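Local coordinates for protein WlaRA, TDP-fucose-3,4-ketoisomerase (Campylobacter jejuni subsp. jejuni 81116, PDB 5TPV) that belongs to the WxcM-like family of the cupin clan and binds thymidine-5'-diphosphate in a pocket, at residues K32-I37 with L107-T112. Sequence-based numbering, arbitrary orientation.
Sequences KRIFYI and LVLTNT. With TYD (thymidine-5'-diphosphate), chain E.
Arg33 holds Thr112 side-on through two nitrogens: NE donates to the backbone O of Thr112 (2.8 Å) and NH1 to its OG1 (3.0 Å), both acceptors lying close to the guanidinium plane. Also at the edge and in the plane, NH2 of Arg33 donates to O4 of thymidine-5'-diphosphate (2.8 Å), while CG2 of Thr110 covers one guanidinium face. With three nitrogens engaged and a methyl over one face, the group is fixed in rotation and presented to the base. An extended chain to CD (chi1 158°, chi2 170°), then a bend at chi3, turns it there. Next along the strand, the Phe35 ring is sandwiched: Val108 CB makes a CH-pi contact with one face, 3.8 Å from the centroid, and the ligand methyl C5M sits over the centre of the other. On the opposite side of the sheet, Ile34 CG1 lies alongside Leu109 CD2 at 3.6 Å, and Ile34 also packs on its counterpart in the second subunit. The backbones run antiparallel; Phe35 and Val108 exchange two bonds, Val108 N to Phe35 O being the shorter (2.8 Å). At the Lys32 end of the pairing, Lys32 and Arg33 both face Thr110: its O accepts from Lys32 N (3.1 Å) and weakly from Arg33 N, a classic beta bulge. Ser54 OG is hydrogen-bonded to Thr112 OG1, which helps to hold the hydroxyl that Arg33 uses. Strand 33-38 also pairs with a strand of the second subunit, continuing the sheet across the dimer. Here the edge of a cupin-type antiparallel sheet forms one wall of the nucleotide pocket, with Arg33 and Phe35 meeting the thymine.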
ATOM      1  N   LYS B  32       5.038  -8.084   2.284  1.00 30.93           N
ATOM      2  CA  LYS B  32       4.868  -9.035   1.180  1.00 29.71           C
ATOM      3  C   LYS B  32       3.534  -8.835   0.376  1.00 25.50           C
ATOM      4  O   LYS B  32       3.388  -9.290  -0.769  1.00 32.60           O
ATOM      5  CB  LYS B  32       4.766 -10.397   1.859  1.00 39.41           C
ATOM      6  CG  LYS B  32       5.711 -11.512   1.463  1.00 54.89           C
ATOM      7  CD  LYS B  32       6.824 -11.703   2.487  1.00 59.51           C
ATOM      8  CE  LYS B  32       7.288 -13.155   2.512  1.00 84.06           C
ATOM      9  NZ  LYS B  32       7.275 -13.872   1.196  1.00 81.77           N
ATOM     10  N   ARG B  33       2.549  -8.204   0.989  1.00 28.19           N
ATOM     11  CA  ARG B  33       1.255  -7.968   0.396  1.00 26.81           C
ATOM     12  C   ARG B  33       0.600  -6.720   0.994  1.00 28.07           C
ATOM     13  O   ARG B  33       0.729  -6.417   2.208  1.00 35.84           O
ATOM     14  CB  ARG B  33       0.423  -9.226   0.655  1.00 25.13           C
ATOM     15  CG  ARG B  33      -1.084  -9.036   0.604  1.00 32.83           C
ATOM     16  CD  ARG B  33      -1.854 -10.358   0.624  1.00 32.78           C
ATOM     17  NE  ARG B  33      -1.600 -11.002   1.900  1.00 31.99           N
ATOM     18  CZ  ARG B  33      -2.520 -11.481   2.743  1.00 30.51           C
ATOM     19  NH1 ARG B  33      -2.122 -12.012   3.867  1.00 33.61           N
ATOM     20  NH2 ARG B  33      -3.806 -11.447   2.488  1.00 31.34           N
ATOM     21  N   ILE B  34      -0.175  -6.042   0.148  1.00 28.42           N
ATOM     22  CA  ILE B  34      -0.888  -4.814   0.508  1.00 28.16           C
ATOM     23  C   ILE B  34      -2.281  -5.055  -0.001  1.00 26.30           C
ATOM     24  O   ILE B  34      -2.405  -5.633  -1.041  1.00 26.97           O
ATOM     25  CB  ILE B  34      -0.231  -3.619  -0.287  1.00 31.86           C
ATOM     26  CG1 ILE B  34       0.319  -2.751   0.758  1.00 38.87           C
ATOM     27  CG2 ILE B  34      -0.972  -2.922  -1.458  1.00 32.26           C
ATOM     28  CD1 ILE B  34       1.567  -3.448   1.168  1.00 32.87           C
ATOM     29  N   PHE B  35      -3.295  -4.528   0.657  1.00 26.59           N
ATOM     30  CA  PHE B  35      -4.600  -4.433   0.039  1.00 24.76           C
ATOM     31  C   PHE B  35      -5.334  -3.216   0.543  1.00 26.67           C
ATOM     32  O   PHE B  35      -4.992  -2.620   1.549  1.00 28.13           O
ATOM     33  CB  PHE B  35      -5.437  -5.731   0.204  1.00 25.50           C
ATOM     34  CG  PHE B  35      -5.511  -6.244   1.599  1.00 27.00           C
ATOM     35  CD1 PHE B  35      -6.547  -5.902   2.425  1.00 27.07           C
ATOM     36  CD2 PHE B  35      -4.523  -7.089   2.101  1.00 30.49           C
ATOM     37  CE1 PHE B  35      -6.609  -6.391   3.727  1.00 33.97           C
ATOM     38  CE2 PHE B  35      -4.601  -7.600   3.393  1.00 31.19           C
ATOM     39  CZ  PHE B  35      -5.655  -7.268   4.213  1.00 28.89           C
ATOM     40  N   TYR B  36      -6.336  -2.797  -0.229  1.00 28.59           N
ATOM     41  CA  TYR B  36      -7.118  -1.623   0.137  1.00 29.71           C
ATOM     42  C   TYR B  36      -8.574  -1.918  -0.191  1.00 28.81           C
ATOM     43  O   TYR B  36      -8.909  -2.686  -1.119  1.00 28.32           O
ATOM     44  CB  TYR B  36      -6.569  -0.290  -0.471  1.00 27.05           C
ATOM     45  CG  TYR B  36      -6.215  -0.391  -1.918  1.00 29.69           C
ATOM     46  CD1 TYR B  36      -7.134  -0.043  -2.904  1.00 29.82           C
ATOM     47  CD2 TYR B  36      -4.953  -0.817  -2.329  1.00 29.00           C
ATOM     48  CE1 TYR B  36      -6.837  -0.178  -4.226  1.00 28.72           C
ATOM     49  CE2 TYR B  36      -4.662  -0.949  -3.667  1.00 29.72           C
ATOM     50  CZ  TYR B  36      -5.609  -0.647  -4.597  1.00 27.04           C
ATOM     51  OH  TYR B  36      -5.318  -0.766  -5.937  1.00 27.25           O
ATOM     52  N   ILE B  37      -9.410  -1.324   0.649  1.00 29.28           N
ATOM     53  CA  ILE B  37     -10.837  -1.541   0.680  1.00 26.77           C
ATOM     54  C   ILE B  37     -11.517  -0.176   0.605  1.00 33.48           C
ATOM     55  O   ILE B  37     -11.111   0.830   1.234  1.00 26.12           O
ATOM     56  CB  ILE B  37     -11.235  -2.281   1.962  1.00 28.80           C
ATOM     57  CG1 ILE B  37     -10.307  -3.465   2.156  1.00 29.90           C
ATOM     58  CG2 ILE B  37     -12.643  -2.840   1.830  1.00 31.14           C
ATOM     59  CD1 ILE B  37     -10.572  -4.285   3.402  1.00 31.99           C
ATOM     60  N   LEU B 107      -6.288   1.153   3.823  1.00 27.00           N
ATOM     61  CA  LEU B 107      -5.115   0.429   3.373  1.00 28.87           C
ATOM     62  C   LEU B 107      -4.568  -0.461   4.503  1.00 26.26           C
ATOM     63  O   LEU B 107      -4.362  -0.006   5.642  1.00 29.85           O
ATOM     64  CB  LEU B 107      -4.063   1.425   2.957  1.00 30.02           C
ATOM     65  CG  LEU B 107      -2.678   0.947   2.537  1.00 32.75           C
ATOM     66  CD1 LEU B 107      -2.720   0.130   1.277  1.00 29.32           C
ATOM     67  CD2 LEU B 107      -1.675   2.091   2.388  1.00 34.23           C
ATOM     68  N   VAL B 108      -4.173  -1.659   4.102  1.00 29.45           N
ATOM     69  CA  VAL B 108      -3.591  -2.671   4.965  1.00 28.35           C
ATOM     70  C   VAL B 108      -2.280  -3.213   4.438  1.00 27.22           C
ATOM     71  O   VAL B 108      -2.134  -3.614   3.299  1.00 25.74           O
ATOM     72  CB  VAL B 108      -4.610  -3.829   5.130  1.00 29.46           C
ATOM     73  CG1 VAL B 108      -4.193  -4.740   6.285  1.00 27.56           C
ATOM     74  CG2 VAL B 108      -5.979  -3.240   5.418  1.00 23.80           C
ATOM     75  N   LEU B 109      -1.290  -3.243   5.320  1.00 27.93           N
ATOM     76  CA  LEU B 109      -0.008  -3.876   5.039  1.00 26.88           C
ATOM     77  C   LEU B 109       0.096  -5.157   5.876  1.00 26.24           C
ATOM     78  O   LEU B 109      -0.328  -5.186   7.050  1.00 27.98           O
ATOM     79  CB  LEU B 109       1.111  -2.939   5.480  1.00 27.85           C
ATOM     80  CG  LEU B 109       0.863  -1.417   5.295  1.00 32.09           C
ATOM     81  CD1 LEU B 109       1.962  -0.590   5.877  1.00 33.06           C
ATOM     82  CD2 LEU B 109       0.706  -1.029   3.843  1.00 33.73           C
ATOM     83  N   THR B 110       0.680  -6.182   5.271  1.00 27.72           N
ATOM     84  CA  THR B 110       0.911  -7.436   5.939  1.00 31.24           C
ATOM     85  C   THR B 110       2.190  -8.137   5.432  1.00 32.93           C
ATOM     86  O   THR B 110       2.791  -7.815   4.395  1.00 28.30           O
ATOM     87  CB  THR B 110      -0.310  -8.356   5.861  1.00 31.83           C
ATOM     88  OG1 THR B 110      -0.146  -9.531   6.690  1.00 35.33           O
ATOM     89  CG2 THR B 110      -0.491  -8.809   4.467  1.00 27.78           C
ATOM     90  N   ASN B 111       2.641  -9.058   6.272  1.00 31.82           N
ATOM     91  CA  ASN B 111       3.918  -9.767   6.082  1.00 30.11           C
ATOM     92  C   ASN B 111       3.742 -11.145   5.469  1.00 36.66           C
ATOM     93  O   ASN B 111       4.688 -11.890   5.450  1.00 32.19           O
ATOM     94  CB  ASN B 111       4.651  -9.870   7.409  1.00 32.44           C
ATOM     95  CG  ASN B 111       3.864 -10.656   8.473  1.00 35.23           C
ATOM     96  OD1 ASN B 111       2.653 -10.662   8.517  1.00 30.00           O
ATOM     97  ND2 ASN B 111       4.582 -11.277   9.375  1.00 41.17           N
ATOM     98  N   THR B 112       2.570 -11.485   4.923  1.00 36.71           N
ATOM     99  CA  THR B 112       2.434 -12.801   4.291  1.00 33.69           C
ATOM    100  C   THR B 112       1.757 -12.757   2.973  1.00 32.63           C
ATOM    101  O   THR B 112       0.973 -11.849   2.735  1.00 33.71           O
ATOM    102  CB  THR B 112       1.537 -13.733   5.165  1.00 37.61           C
ATOM    103  OG1 THR B 112       0.249 -13.136   5.324  1.00 45.42           O
ATOM    104  CG2 THR B 112       2.077 -13.903   6.579  1.00 33.64           C
TER
HETATM  105  PA  TYD E 201     -11.458 -11.562   4.209  1.00 35.99           P
HETATM  106  O1A TYD E 201     -12.073 -12.920   4.450  1.00 38.67           O
HETATM  107  O2A TYD E 201     -10.161 -11.192   4.888  1.00 39.31           O
HETATM  108  O3A TYD E 201     -12.555 -10.441   4.571  1.00 32.16           O
HETATM  109  PB  TYD E 201     -12.101  -9.018   5.172  1.00 35.58           P
HETATM  110  O1B TYD E 201     -13.402  -8.352   5.553  1.00 35.74           O
HETATM  111  O2B TYD E 201     -11.221  -9.381   6.344  1.00 33.09           O
HETATM  112  O3B TYD E 201     -11.374  -8.354   4.028  1.00 37.25           O
HETATM  113  O5' TYD E 201     -11.268 -11.369   2.622  1.00 36.29           O
HETATM  114  C5' TYD E 201     -12.397 -11.146   1.780  1.00 37.52           C
HETATM  115  C4' TYD E 201     -12.429 -12.200   0.681  1.00 34.81           C
HETATM  116  O4' TYD E 201     -11.496 -11.856  -0.347  1.00 34.20           O
HETATM  117  C3' TYD E 201     -12.041 -13.568   1.219  1.00 34.64           C
HETATM  118  O3' TYD E 201     -13.114 -14.495   1.023  1.00 37.53           O
HETATM  119  C2' TYD E 201     -10.822 -14.011   0.432  1.00 31.65           C
HETATM  120  C1' TYD E 201     -10.524 -12.885  -0.548  1.00 31.71           C
HETATM  121  N1  TYD E 201      -9.183 -12.354  -0.298  1.00 30.56           N
HETATM  122  C2  TYD E 201      -8.125 -12.696  -1.170  1.00 34.93           C
HETATM  123  O2  TYD E 201      -8.350 -13.446  -2.144  1.00 34.14           O
HETATM  124  N3  TYD E 201      -6.883 -12.230  -0.974  1.00 32.84           N
HETATM  125  C4  TYD E 201      -6.610 -11.426   0.057  1.00 32.93           C
HETATM  126  O4  TYD E 201      -5.452 -10.994   0.236  1.00 32.21           O
HETATM  127  C5  TYD E 201      -7.704 -11.053   0.987  1.00 32.70           C
HETATM  128  C5M TYD E 201      -7.437 -10.149   2.163  1.00 33.79           C
HETATM  129  C6  TYD E 201      -8.976 -11.554   0.754  1.00 31.58           C